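Local coordinates for phosphoribosyltransferase (Thermus thermophilus, PDB 1WD5), which probably acts as a type I phosphoribosyltransferase, transferring a phosphoribosyl group from its diphosphate donor to an acceptor not yet identified, at residues 53-57 against 68-72; 109-113 against 203-207; 129-133 against 162-166; 150-156 against 170-176. All blocks are in the same frame, centred on the assembly; numbering follows the deposited sequence.

Interaction 1 of 4, residues 53-57 against 68-72; sequences LVRKV and GAVGE
Arg55 and Val70 face each other as a hydrogen-bonded antiparallel pair at the middle of a beta hairpin. Arg55 N gives its hydrogen to Val70 O at 3.0 Å, and Val70 N returns one to Arg55 O over the same distance. Toward the turn of the hairpin the ladder goes on with Val57 N to Gly68 O, in which the donor stands 52° out of the carbonyl plane, and with a weak bond from Gly68 N back to Val57 O. Val54 CA and Ala69 CA, in the non-hydrogen-bonded positions, make bent CA-H...O contacts with Val70 O and Arg55 O respectively.

The apolar contacts lie mainly on the face bearing Arg55, Val57 and Val70. Val57 CG2 meets Val70 CG1 at 3.7 Å, the two side chains crossing at about a right angle, while Val70 CG2 rests on Arg55 CB, also at 3.7 Å.

Polar and apolar contacts mix beyond the ladder. Glu72 has CG between its backbone N and carbonyl carbon (chi1 63°), and from there the extended chain runs past Leu53, bringing OE1 within 3.7 Å of Leu53 CD1. A water accepts from Leu53 N and donates to Glu72 OE1 at 2.6 Å. The other oxygen, OE2, makes a salt bridge with Arg110.

Helix 134-144 covers Val54 and Ala69, whereas helix 88-112 packs against Arg55 and Val57 and supplies Gln98 to Arg55 NE. Strand 76-78 continues the sheet beside strand 66-71, with Leu76 touching both Val57 and Val70.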
loop_
_atom_site.group_PDB
_atom_site.type_symbol
_atom_site.label_atom_id
_atom_site.label_comp_id
_atom_site.label_asym_id
_atom_site.label_seq_id
_atom_site.Cartn_x
_atom_site.Cartn_y
_atom_site.Cartn_z
ATOM N N LEU A 53 5.958 4.237 0.146
ATOM C CA LEU A 53 6.383 4.693 1.462
ATOM C C LEU A 53 5.585 5.914 1.897
ATOM O O LEU A 53 5.821 7.030 1.423
ATOM C CB LEU A 53 7.878 5.010 1.408
ATOM C CG LEU A 53 8.743 3.779 1.094
ATOM C CD1 LEU A 53 10.114 4.187 0.561
ATOM C CD2 LEU A 53 8.882 2.946 2.362
ATOM N N VAL A 54 4.646 5.692 2.811
ATOM C CA VAL A 54 3.772 6.752 3.293
ATOM C C VAL A 54 3.383 6.535 4.757
ATOM O O VAL A 54 3.595 5.453 5.310
ATOM C CB VAL A 54 2.469 6.782 2.466
ATOM C CG1 VAL A 54 2.785 6.931 0.985
ATOM C CG2 VAL A 54 1.693 5.496 2.697
ATOM N N ARG A 55 2.809 7.572 5.364
ATOM C CA ARG A 55 2.342 7.533 6.746
ATOM C C ARG A 55 1.014 8.273 6.849
ATOM O O ARG A 55 0.782 9.272 6.163
ATOM C CB ARG A 55 3.345 8.204 7.694
ATOM C CG ARG A 55 4.638 7.421 7.925
ATOM C CD ARG A 55 4.391 6.169 8.745
ATOM N NE ARG A 55 3.878 6.484 10.076
ATOM C CZ ARG A 55 3.403 5.578 10.925
ATOM N NH1 ARG A 55 3.376 4.292 10.590
ATOM N NH2 ARG A 55 2.932 5.955 12.104
ATOM N N LYS A 56 0.139 7.777 7.708
ATOM C CA LYS A 56 -1.145 8.418 7.916
ATOM C C LYS A 56 -0.957 9.560 8.913
ATOM O O LYS A 56 -0.157 9.453 9.844
ATOM C CB LYS A 56 -2.143 7.403 8.472
ATOM C CG LYS A 56 -3.493 7.983 8.848
ATOM C CD LYS A 56 -3.780 7.736 10.316
ATOM C CE LYS A 56 -3.720 6.250 10.647
ATOM N NZ LYS A 56 -3.465 6.034 12.096
ATOM N N VAL A 57 -1.676 10.658 8.693
ATOM C CA VAL A 57 -1.639 11.818 9.581
ATOM C C VAL A 57 -2.982 11.767 10.302
ATOM O O VAL A 57 -4.022 12.049 9.703
ATOM C CB VAL A 57 -1.518 13.135 8.774
ATOM C CG1 VAL A 57 -1.681 14.335 9.689
ATOM C CG2 VAL A 57 -0.167 13.189 8.081
ATOM N N GLY A 68 -5.182 13.102 6.710
ATOM C CA GLY A 68 -4.299 13.229 5.562
ATOM C C GLY A 68 -3.190 12.189 5.558
ATOM O O GLY A 68 -3.289 11.168 6.238
ATOM N N ALA A 69 -2.131 12.448 4.797
ATOM C CA ALA A 69 -1.002 11.523 4.711
ATOM C C ALA A 69 0.252 12.240 4.233
ATOM O O ALA A 69 0.163 13.304 3.617
ATOM C CB ALA A 69 -1.336 10.375 3.749
ATOM N N VAL A 70 1.418 11.667 4.533
ATOM C CA VAL A 70 2.690 12.235 4.085
ATOM C C VAL A 70 3.424 11.151 3.292
ATOM O O VAL A 70 3.398 9.978 3.670
ATOM C CB VAL A 70 3.600 12.679 5.265
ATOM C CG1 VAL A 70 2.898 13.748 6.101
ATOM C CG2 VAL A 70 3.969 11.482 6.126
ATOM N N GLY A 71 4.061 11.544 2.194
ATOM C CA GLY A 71 4.791 10.594 1.376
ATOM C C GLY A 71 6.277 10.640 1.673
ATOM O O GLY A 71 6.745 11.508 2.416
ATOM N N GLU A 72 7.025 9.708 1.093
ATOM C CA GLU A 72 8.465 9.641 1.307
ATOM C C GLU A 72 9.159 10.923 0.855
ATOM O O GLU A 72 10.230 11.262 1.351
ATOM C CB GLU A 72 9.051 8.441 0.555
ATOM C CG GLU A 72 8.892 8.511 -0.958
ATOM C CD GLU A 72 9.487 7.303 -1.664
ATOM O OE1 GLU A 72 8.718 6.416 -2.107
ATOM O OE2 GLU A 72 10.730 7.234 -1.769
HETATM O O HOH W 1 6.161 6.004 -2.163
#

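Interaction 2 of 4, residues 109-113 against 203-207; sequences YRRVR and LLEWA
Tyr109, Val112 and Arg113 meet Leu203, Leu204, Trp206 and Ala207 where two helix C-termini pack together: the last turn of the long helix 88-112 lies against the end of helix 196-204 and the type I beta turn from Leu204 to Ala207. No hydrogen bond crosses between the two segments; the join is mostly apolar.

Leu203 lies between Tyr109, Val112 and Arg113. Its two methyls part to different partners: CD1 sits against Tyr109 CB at 3.7 Å, and CD2 against Arg113 CG at 3.8 Å, while Val112 CG2 reaches its CB. Leu204 crosses Val112 at about a right angle, and the pairing of its CD2 with Val112 CB is tight, 3.4 Å. Ala207 CB comes up to the carbonyl oxygen of Val112.

The polar ends are held by neighbours and by the chain itself. Tyr109 OH bonds to Asp196, and Trp206 NE1 to Asp39. Arg110 NH1 donates to Arg113 O at 3.1 Å, with that oxygen nearly in the guanidinium plane, so the chain leaving the helix is tied back to its last turn. Arg113 bends at chi2 and chi3 (63° and 107°), which turns its guanidinium inward toward strand 48-59; NH2 there bonds to Leu49 O and forms a salt bridge with Glu48. Trp206 O lies over the centre of one face of that guanidinium, 3.8 Å from Arg113 NH2.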
loop_
_atom_site.group_PDB
_atom_site.type_symbol
_atom_site.label_atom_id
_atom_site.label_comp_id
_atom_site.label_asym_id
_atom_site.label_seq_id
_atom_site.Cartn_x
_atom_site.Cartn_y
_atom_site.Cartn_z
ATOM N N TYR A 109 15.781 1.789 1.810
ATOM C CA TYR A 109 15.134 1.137 0.674
ATOM C C TYR A 109 15.556 1.834 -0.625
ATOM O O TYR A 109 15.846 1.178 -1.627
ATOM C CB TYR A 109 13.607 1.197 0.795
ATOM C CG TYR A 109 12.981 0.284 1.842
ATOM C CD1 TYR A 109 11.600 0.290 2.046
ATOM C CD2 TYR A 109 13.754 -0.581 2.615
ATOM C CE1 TYR A 109 11.002 -0.538 2.985
ATOM C CE2 TYR A 109 13.163 -1.423 3.564
ATOM C CZ TYR A 109 11.784 -1.392 3.742
ATOM O OH TYR A 109 11.174 -2.213 4.664
ATOM N N ARG A 110 15.596 3.163 -0.606
ATOM C CA ARG A 110 15.965 3.916 -1.801
ATOM C C ARG A 110 17.427 3.749 -2.179
ATOM O O ARG A 110 17.810 4.015 -3.315
ATOM C CB ARG A 110 15.623 5.400 -1.632
ATOM C CG ARG A 110 14.117 5.679 -1.626
ATOM C CD ARG A 110 13.455 5.074 -2.859
ATOM N NE ARG A 110 11.992 5.081 -2.802
ATOM C CZ ARG A 110 11.229 4.168 -3.399
ATOM N NH1 ARG A 110 11.799 3.188 -4.084
ATOM N NH2 ARG A 110 9.906 4.235 -3.323
ATOM N N ARG A 111 18.245 3.305 -1.231
ATOM C CA ARG A 111 19.653 3.090 -1.519
ATOM C C ARG A 111 19.825 1.866 -2.422
ATOM O O ARG A 111 20.762 1.806 -3.217
ATOM C CB ARG A 111 20.433 2.900 -0.223
ATOM C CG ARG A 111 21.932 2.715 -0.413
ATOM C CD ARG A 111 22.651 3.017 0.888
ATOM N NE ARG A 111 22.409 4.396 1.294
ATOM C CZ ARG A 111 22.083 4.770 2.528
ATOM N NH1 ARG A 111 21.961 3.861 3.486
ATOM N NH2 ARG A 111 21.876 6.052 2.804
ATOM N N VAL A 112 18.917 0.898 -2.306
ATOM C CA VAL A 112 18.990 -0.313 -3.123
ATOM C C VAL A 112 18.077 -0.302 -4.352
ATOM O O VAL A 112 18.289 -1.071 -5.286
ATOM C CB VAL A 112 18.674 -1.581 -2.289
ATOM C CG1 VAL A 112 19.662 -1.711 -1.150
ATOM C CG2 VAL A 112 17.256 -1.520 -1.751
ATOM N N ARG A 113 17.055 0.556 -4.352
ATOM C CA ARG A 113 16.139 0.656 -5.494
ATOM C C ARG A 113 15.476 2.035 -5.503
ATOM O O ARG A 113 14.688 2.366 -4.616
ATOM C CB ARG A 113 15.105 -0.493 -5.448
ATOM C CG ARG A 113 13.614 -0.118 -5.482
ATOM C CD ARG A 113 13.190 0.572 -6.766
ATOM N NE ARG A 113 12.384 -0.245 -7.674
ATOM C CZ ARG A 113 12.173 0.087 -8.945
ATOM N NH1 ARG A 113 12.710 1.203 -9.420
ATOM N NH2 ARG A 113 11.443 -0.683 -9.741
ATOM N N LEU A 203 13.841 -5.751 -3.301
ATOM C CA LEU A 203 14.009 -4.502 -4.038
ATOM C C LEU A 203 15.264 -4.462 -4.921
ATOM O O LEU A 203 15.252 -3.859 -5.999
ATOM C CB LEU A 203 14.037 -3.319 -3.061
ATOM C CG LEU A 203 12.738 -2.962 -2.326
ATOM C CD1 LEU A 203 12.996 -1.816 -1.348
ATOM C CD2 LEU A 203 11.674 -2.560 -3.332
ATOM N N LEU A 204 16.341 -5.094 -4.458
ATOM C CA LEU A 204 17.609 -5.125 -5.191
ATOM C C LEU A 204 17.491 -5.714 -6.590
ATOM O O LEU A 204 18.158 -5.258 -7.520
ATOM C CB LEU A 204 18.659 -5.914 -4.398
ATOM C CG LEU A 204 19.352 -5.185 -3.244
ATOM C CD1 LEU A 204 20.087 -6.182 -2.356
ATOM C CD2 LEU A 204 20.322 -4.154 -3.805
ATOM N N GLU A 205 16.646 -6.730 -6.738
ATOM C CA GLU A 205 16.445 -7.384 -8.031
ATOM C C GLU A 205 15.809 -6.456 -9.070
ATOM O O GLU A 205 15.846 -6.745 -10.273
ATOM C CB GLU A 205 15.555 -8.626 -7.872
ATOM C CG GLU A 205 16.248 -9.880 -7.341
ATOM C CD GLU A 205 17.293 -10.435 -8.307
ATOM O OE1 GLU A 205 18.373 -9.824 -8.438
ATOM O OE2 GLU A 205 17.036 -11.480 -8.940
ATOM N N TRP A 206 15.228 -5.346 -8.619
ATOM C CA TRP A 206 14.570 -4.429 -9.547
ATOM C C TRP A 206 15.325 -3.146 -9.867
ATOM O O TRP A 206 14.804 -2.274 -10.562
ATOM C CB TRP A 206 13.163 -4.084 -9.042
ATOM C CG TRP A 206 12.271 -5.292 -8.919
ATOM C CD1 TRP A 206 12.151 -6.120 -7.839
ATOM C CD2 TRP A 206 11.425 -5.839 -9.939
ATOM N NE1 TRP A 206 11.283 -7.154 -8.125
ATOM C CE2 TRP A 206 10.825 -7.003 -9.407
ATOM C CE3 TRP A 206 11.116 -5.460 -11.253
ATOM C CZ2 TRP A 206 9.934 -7.790 -10.143
ATOM C CZ3 TRP A 206 10.226 -6.249 -11.984
ATOM C CH2 TRP A 206 9.648 -7.397 -11.425
ATOM N N ALA A 207 16.547 -3.023 -9.366
ATOM C CA ALA A 207 17.341 -1.833 -9.637
ATOM C C ALA A 207 18.106 -2.065 -10.937
ATOM O O ALA A 207 18.179 -3.189 -11.426
ATOM C CB ALA A 207 18.309 -1.578 -8.488
#

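Interaction 3 of 4, residues 129-133 against 162-166; sequences GVATG and AVERL
Ala162 CB is the methyl on which the loop 129-133 converges. Val130 CG1 touches Ala162 CB at 3.6 Å, and Val130 O approaches it equally closely. The backbone C atom of Thr132 lies 3.8 Å from Ala162 CB. With CG1 anti to its backbone N (chi1 -173°), Val130 aims this branch at helix 160-167, where Val130 CG1 also meets Leu166 CD1 at 4.2 Å, the two side chains crossing at a slant. At the outer margin Arg165, extended from CG to NE, reaches out to Thr132; its NH1 is 3.0 Å from Thr132 O, which sits obliquely to the guanidinium.

A second shell fixes these parts. Ser159 OG bonds both to Ala131 O and to Ala162 N, so a single hydroxyl couples the loop to the first turn of the helix. Backbone bonds join Val130 to Val157 and Ser159, and the other methyl of Val130 packs on Val155. Leu166 continues inward to Val153 and to Met136 and Leu140 of helix 134-144.

Gly133, against Ala162 and Leu166, occupies the N-cap position of helix 134-144. Its phi is positive (91°), a backbone shape readily taken by glycine, and having no side chain it can lie close to Ala162. Thr132 OG1 bonds to Ala134 N, at the start of the same helix.

A loop that follows a strand and a pair of acidic residues, contains glycine and threonine and leads into a helix N terminus matches the phosphoribosyl diphosphate-binding motif of type I phosphoribosyltransferases. In relatives this loop binds the 5'-phosphate, and 129-133 probably does so here.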
loop_
_atom_site.group_PDB
_atom_site.type_symbol
_atom_site.label_atom_id
_atom_site.label_comp_id
_atom_site.label_asym_id
_atom_site.label_seq_id
_atom_site.Cartn_x
_atom_site.Cartn_y
_atom_site.Cartn_z
ATOM N N GLY A 129 -2.957 -8.234 3.051
ATOM C CA GLY A 129 -4.296 -8.246 3.619
ATOM C C GLY A 129 -4.705 -6.858 4.091
ATOM O O GLY A 129 -3.853 -5.980 4.242
ATOM N N VAL A 130 -6.000 -6.647 4.316
ATOM C CA VAL A 130 -6.477 -5.349 4.783
ATOM C C VAL A 130 -7.565 -5.482 5.848
ATOM O O VAL A 130 -8.723 -5.769 5.540
ATOM C CB VAL A 130 -7.037 -4.505 3.622
ATOM C CG1 VAL A 130 -7.356 -3.104 4.112
ATOM C CG2 VAL A 130 -6.031 -4.447 2.488
ATOM N N ALA A 131 -7.190 -5.253 7.101
ATOM C CA ALA A 131 -8.133 -5.351 8.206
ATOM C C ALA A 131 -9.005 -4.102 8.332
ATOM O O ALA A 131 -10.226 -4.201 8.461
ATOM C CB ALA A 131 -7.380 -5.597 9.511
ATOM N N THR A 132 -8.380 -2.927 8.292
ATOM C CA THR A 132 -9.122 -1.675 8.416
ATOM C C THR A 132 -8.949 -0.765 7.208
ATOM O O THR A 132 -9.830 0.040 6.906
ATOM C CB THR A 132 -8.683 -0.885 9.654
ATOM O OG1 THR A 132 -7.367 -0.367 9.440
ATOM C CG2 THR A 132 -8.675 -1.783 10.887
ATOM N N GLY A 133 -7.806 -0.879 6.535
ATOM C CA GLY A 133 -7.552 -0.061 5.361
ATOM C C GLY A 133 -6.846 1.257 5.633
ATOM O O GLY A 133 -6.629 2.054 4.718
ATOM N N ALA A 162 -13.224 -2.579 5.399
ATOM C CA ALA A 162 -12.090 -2.075 4.632
ATOM C C ALA A 162 -12.449 -1.920 3.158
ATOM O O ALA A 162 -12.125 -0.913 2.529
ATOM C CB ALA A 162 -10.901 -3.016 4.786
ATOM N N VAL A 163 -13.119 -2.923 2.607
ATOM C CA VAL A 163 -13.510 -2.880 1.206
ATOM C C VAL A 163 -14.356 -1.651 0.898
ATOM O O VAL A 163 -14.102 -0.938 -0.072
ATOM C CB VAL A 163 -14.299 -4.149 0.809
ATOM C CG1 VAL A 163 -14.832 -4.011 -0.608
ATOM C CG2 VAL A 163 -13.398 -5.372 0.915
ATOM N N GLU A 164 -15.362 -1.396 1.728
ATOM C CA GLU A 164 -16.229 -0.246 1.509
ATOM C C GLU A 164 -15.438 1.060 1.525
ATOM O O GLU A 164 -15.644 1.928 0.677
ATOM C CB GLU A 164 -17.327 -0.194 2.571
ATOM C CG GLU A 164 -18.539 0.622 2.146
ATOM C CD GLU A 164 -19.641 0.627 3.190
ATOM O OE1 GLU A 164 -19.522 1.374 4.186
ATOM O OE2 GLU A 164 -20.625 -0.128 3.019
ATOM N N ARG A 165 -14.529 1.203 2.483
ATOM C CA ARG A 165 -13.728 2.423 2.570
ATOM C C ARG A 165 -12.882 2.636 1.318
ATOM O O ARG A 165 -12.787 3.750 0.805
ATOM C CB ARG A 165 -12.802 2.381 3.788
ATOM C CG ARG A 165 -13.508 2.259 5.128
ATOM C CD ARG A 165 -12.548 2.552 6.277
ATOM N NE ARG A 165 -13.178 2.376 7.584
ATOM C CZ ARG A 165 -13.230 1.225 8.251
ATOM N NH1 ARG A 165 -12.684 0.125 7.744
ATOM N NH2 ARG A 165 -13.835 1.173 9.430
ATOM N N LEU A 166 -12.266 1.565 0.830
ATOM C CA LEU A 166 -11.412 1.652 -0.346
ATOM C C LEU A 166 -12.184 1.739 -1.653
ATOM O O LEU A 166 -11.843 2.529 -2.535
ATOM C CB LEU A 166 -10.467 0.451 -0.388
ATOM C CG LEU A 166 -9.547 0.345 0.833
ATOM C CD1 LEU A 166 -8.797 -0.971 0.814
ATOM C CD2 LEU A 166 -8.589 1.515 0.839
#

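Interaction 4 of 4, residues 150-156 against 170-176; sequences RVVVAVP and AEVVALS
Arg150 and Glu171 reach across the start of two parallel strands with nearly fully extended side chains. Every torsion of Arg150 is close to 180°, and Glu171 has CG anti to its backbone N (chi1 -170°), which brings the carboxylate to the edge of the guanidinium. Arg150 NH2 donates to the syn lone pair of Glu171 OE1 at 2.9 Å in a salt bridge, although the two flat groups are turned 37° from each other. A water accepts from Arg150 NE and donates to that same OE1, so two donors grip this oxygen. Another water spans Val151 O and Glu171 N, which are 4.2 Å apart.

Farther along, direct bonds take over: Val153 N to Glu171 O, Val173 N to Val153 O at 2.7 Å, Val155 N to Val173 O, and Leu175 N to Val155 O. Val152 CG1 lies 3.9 Å from Val173 CG2 on the face shared with Ala154, which packs on Leu13 of helix 6-17. On the other face Val153 CB meets Val172 CG2, and Val155, its CG2 set between backbone N and carbonyl carbon, brings that methyl 4.0 Å from Ala174 CB. Where both chains turn a corner, Leu175 CB closes on Pro156 O at 3.2 Å.

The pair forms the strands of a beta-alpha-beta crossover, with helix 160-167 as its connection, and strand 171-174 forms one edge of this Rossmann-like phosphoribosyltransferase sheet.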
loop_
_atom_site.group_PDB
_atom_site.type_symbol
_atom_site.label_atom_id
_atom_site.label_comp_id
_atom_site.label_asym_id
_atom_site.label_seq_id
_atom_site.Cartn_x
_atom_site.Cartn_y
_atom_site.Cartn_z
ATOM N N ARG A 150 -4.016 5.198 -13.979
ATOM C CA ARG A 150 -5.055 4.391 -13.363
ATOM C C ARG A 150 -4.530 3.786 -12.065
ATOM O O ARG A 150 -3.341 3.476 -11.949
ATOM C CB ARG A 150 -5.457 3.283 -14.334
ATOM C CG ARG A 150 -6.511 2.326 -13.828
ATOM C CD ARG A 150 -6.744 1.231 -14.856
ATOM N NE ARG A 150 -7.743 0.263 -14.419
ATOM C CZ ARG A 150 -8.103 -0.802 -15.128
ATOM N NH1 ARG A 150 -7.542 -1.034 -16.308
ATOM N NH2 ARG A 150 -9.025 -1.633 -14.659
ATOM N N VAL A 151 -5.417 3.626 -11.089
ATOM C CA VAL A 151 -5.036 3.051 -9.808
ATOM C C VAL A 151 -5.981 1.912 -9.440
ATOM O O VAL A 151 -7.207 2.053 -9.514
ATOM C CB VAL A 151 -5.064 4.115 -8.682
ATOM C CG1 VAL A 151 -4.569 3.510 -7.378
ATOM C CG2 VAL A 151 -4.202 5.307 -9.075
ATOM N N VAL A 152 -5.401 0.778 -9.061
ATOM C CA VAL A 152 -6.180 -0.387 -8.666
ATOM C C VAL A 152 -5.656 -0.928 -7.350
ATOM O O VAL A 152 -4.453 -1.149 -7.198
ATOM C CB VAL A 152 -6.087 -1.525 -9.709
ATOM C CG1 VAL A 152 -6.834 -2.752 -9.202
ATOM C CG2 VAL A 152 -6.659 -1.073 -11.038
ATOM N N VAL A 153 -6.555 -1.130 -6.396
ATOM C CA VAL A 153 -6.176 -1.690 -5.105
ATOM C C VAL A 153 -6.392 -3.196 -5.209
ATOM O O VAL A 153 -7.498 -3.647 -5.510
ATOM C CB VAL A 153 -7.056 -1.140 -3.969
ATOM C CG1 VAL A 153 -6.810 -1.932 -2.689
ATOM C CG2 VAL A 153 -6.748 0.336 -3.748
ATOM N N ALA A 154 -5.342 -3.975 -4.963
ATOM C CA ALA A 154 -5.448 -5.426 -5.054
ATOM C C ALA A 154 -4.950 -6.104 -3.781
ATOM O O ALA A 154 -3.804 -5.908 -3.368
ATOM C CB ALA A 154 -4.664 -5.927 -6.261
ATOM N N VAL A 155 -5.816 -6.911 -3.169
ATOM C CA VAL A 155 -5.474 -7.603 -1.930
ATOM C C VAL A 155 -6.047 -9.018 -1.855
ATOM O O VAL A 155 -7.168 -9.269 -2.290
ATOM C CB VAL A 155 -5.994 -6.820 -0.713
ATOM C CG1 VAL A 155 -5.363 -5.436 -0.673
ATOM C CG2 VAL A 155 -7.513 -6.696 -0.795
ATOM N N PRO A 156 -5.279 -9.961 -1.293
ATOM C CA PRO A 156 -5.719 -11.353 -1.156
ATOM C C PRO A 156 -6.962 -11.492 -0.274
ATOM O O PRO A 156 -7.884 -12.227 -0.611
ATOM C CB PRO A 156 -4.504 -12.037 -0.535
ATOM C CG PRO A 156 -3.360 -11.245 -1.088
ATOM C CD PRO A 156 -3.860 -9.827 -0.925
ATOM N N ALA A 170 -11.473 3.868 -5.065
ATOM C CA ALA A 170 -10.803 3.272 -6.214
ATOM C C ALA A 170 -11.310 1.887 -6.541
ATOM O O ALA A 170 -12.040 1.282 -5.762
ATOM C CB ALA A 170 -9.301 3.216 -5.959
ATOM N N GLU A 171 -10.920 1.390 -7.707
ATOM C CA GLU A 171 -11.308 0.051 -8.108
ATOM C C GLU A 171 -10.592 -0.879 -7.137
ATOM O O GLU A 171 -9.410 -0.687 -6.835
ATOM C CB GLU A 171 -10.848 -0.246 -9.536
ATOM C CG GLU A 171 -11.436 -1.533 -10.095
ATOM C CD GLU A 171 -10.869 -1.904 -11.451
ATOM O OE1 GLU A 171 -10.608 -0.996 -12.269
ATOM O OE2 GLU A 171 -10.695 -3.112 -11.703
ATOM N N VAL A 172 -11.310 -1.869 -6.631
ATOM C CA VAL A 172 -10.730 -2.810 -5.690
ATOM C C VAL A 172 -10.863 -4.241 -6.176
ATOM O O VAL A 172 -11.928 -4.654 -6.641
ATOM C CB VAL A 172 -11.407 -2.715 -4.308
ATOM C CG1 VAL A 172 -10.938 -3.861 -3.421
ATOM C CG2 VAL A 172 -11.080 -1.375 -3.656
ATOM N N VAL A 173 -9.770 -4.987 -6.069
ATOM C CA VAL A 173 -9.744 -6.388 -6.448
ATOM C C VAL A 173 -9.358 -7.161 -5.192
ATOM O O VAL A 173 -8.212 -7.102 -4.745
ATOM C CB VAL A 173 -8.707 -6.660 -7.558
ATOM C CG1 VAL A 173 -8.628 -8.151 -7.843
ATOM C CG2 VAL A 173 -9.099 -5.910 -8.824
ATOM N N ALA A 174 -10.325 -7.866 -4.615
ATOM C CA ALA A 174 -10.091 -8.648 -3.406
ATOM C C ALA A 174 -10.490 -10.089 -3.684
ATOM O O ALA A 174 -11.593 -10.346 -4.161
ATOM C CB ALA A 174 -10.913 -8.087 -2.252
ATOM N N LEU A 175 -9.591 -11.024 -3.388
ATOM C CA LEU A 175 -9.854 -12.438 -3.629
ATOM C C LEU A 175 -10.875 -13.001 -2.654
ATOM O O LEU A 175 -11.665 -13.880 -3.002
ATOM C CB LEU A 175 -8.558 -13.245 -3.522
ATOM C CG LEU A 175 -7.427 -12.867 -4.477
ATOM C CD1 LEU A 175 -6.250 -13.820 -4.271
ATOM C CD2 LEU A 175 -7.928 -12.930 -5.911
ATOM N N SER A 176 -10.855 -12.488 -1.432
ATOM C CA SER A 176 -11.764 -12.951 -0.397
ATOM C C SER A 176 -12.133 -11.827 0.561
ATOM O O SER A 176 -11.277 -11.043 0.977
ATOM C CB SER A 176 -11.116 -14.101 0.378
ATOM O OG SER A 176 -11.813 -14.353 1.586
HETATM O O HOH W 2 -9.076 0.963 -12.306
HETATM O O HOH W 3 -9.465 3.323 -9.469
#

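From the N terminus, interaction 1 closes first, joining strands 48-59 and 66-71 of a hairpin before any other contact opens. Interaction 2 then starts at the end of helix 88-112 and closes only near the C terminus, with interactions 3 and 4 enclosed between its segments. Those two cross: 129-133, 150-156, 162-166 and 170-176 occur in that order, so the probable phosphate-binding loop, a strand, its crossover helix and the next strand interlock, and Val130 and Leu166 pack on strand residues of interaction 4. Interactions 1 and 4 reach the same mixed sheet on opposite sides of the chain's centre. Interaction 1 also touches interaction 2 at Leu53 and Tyr109.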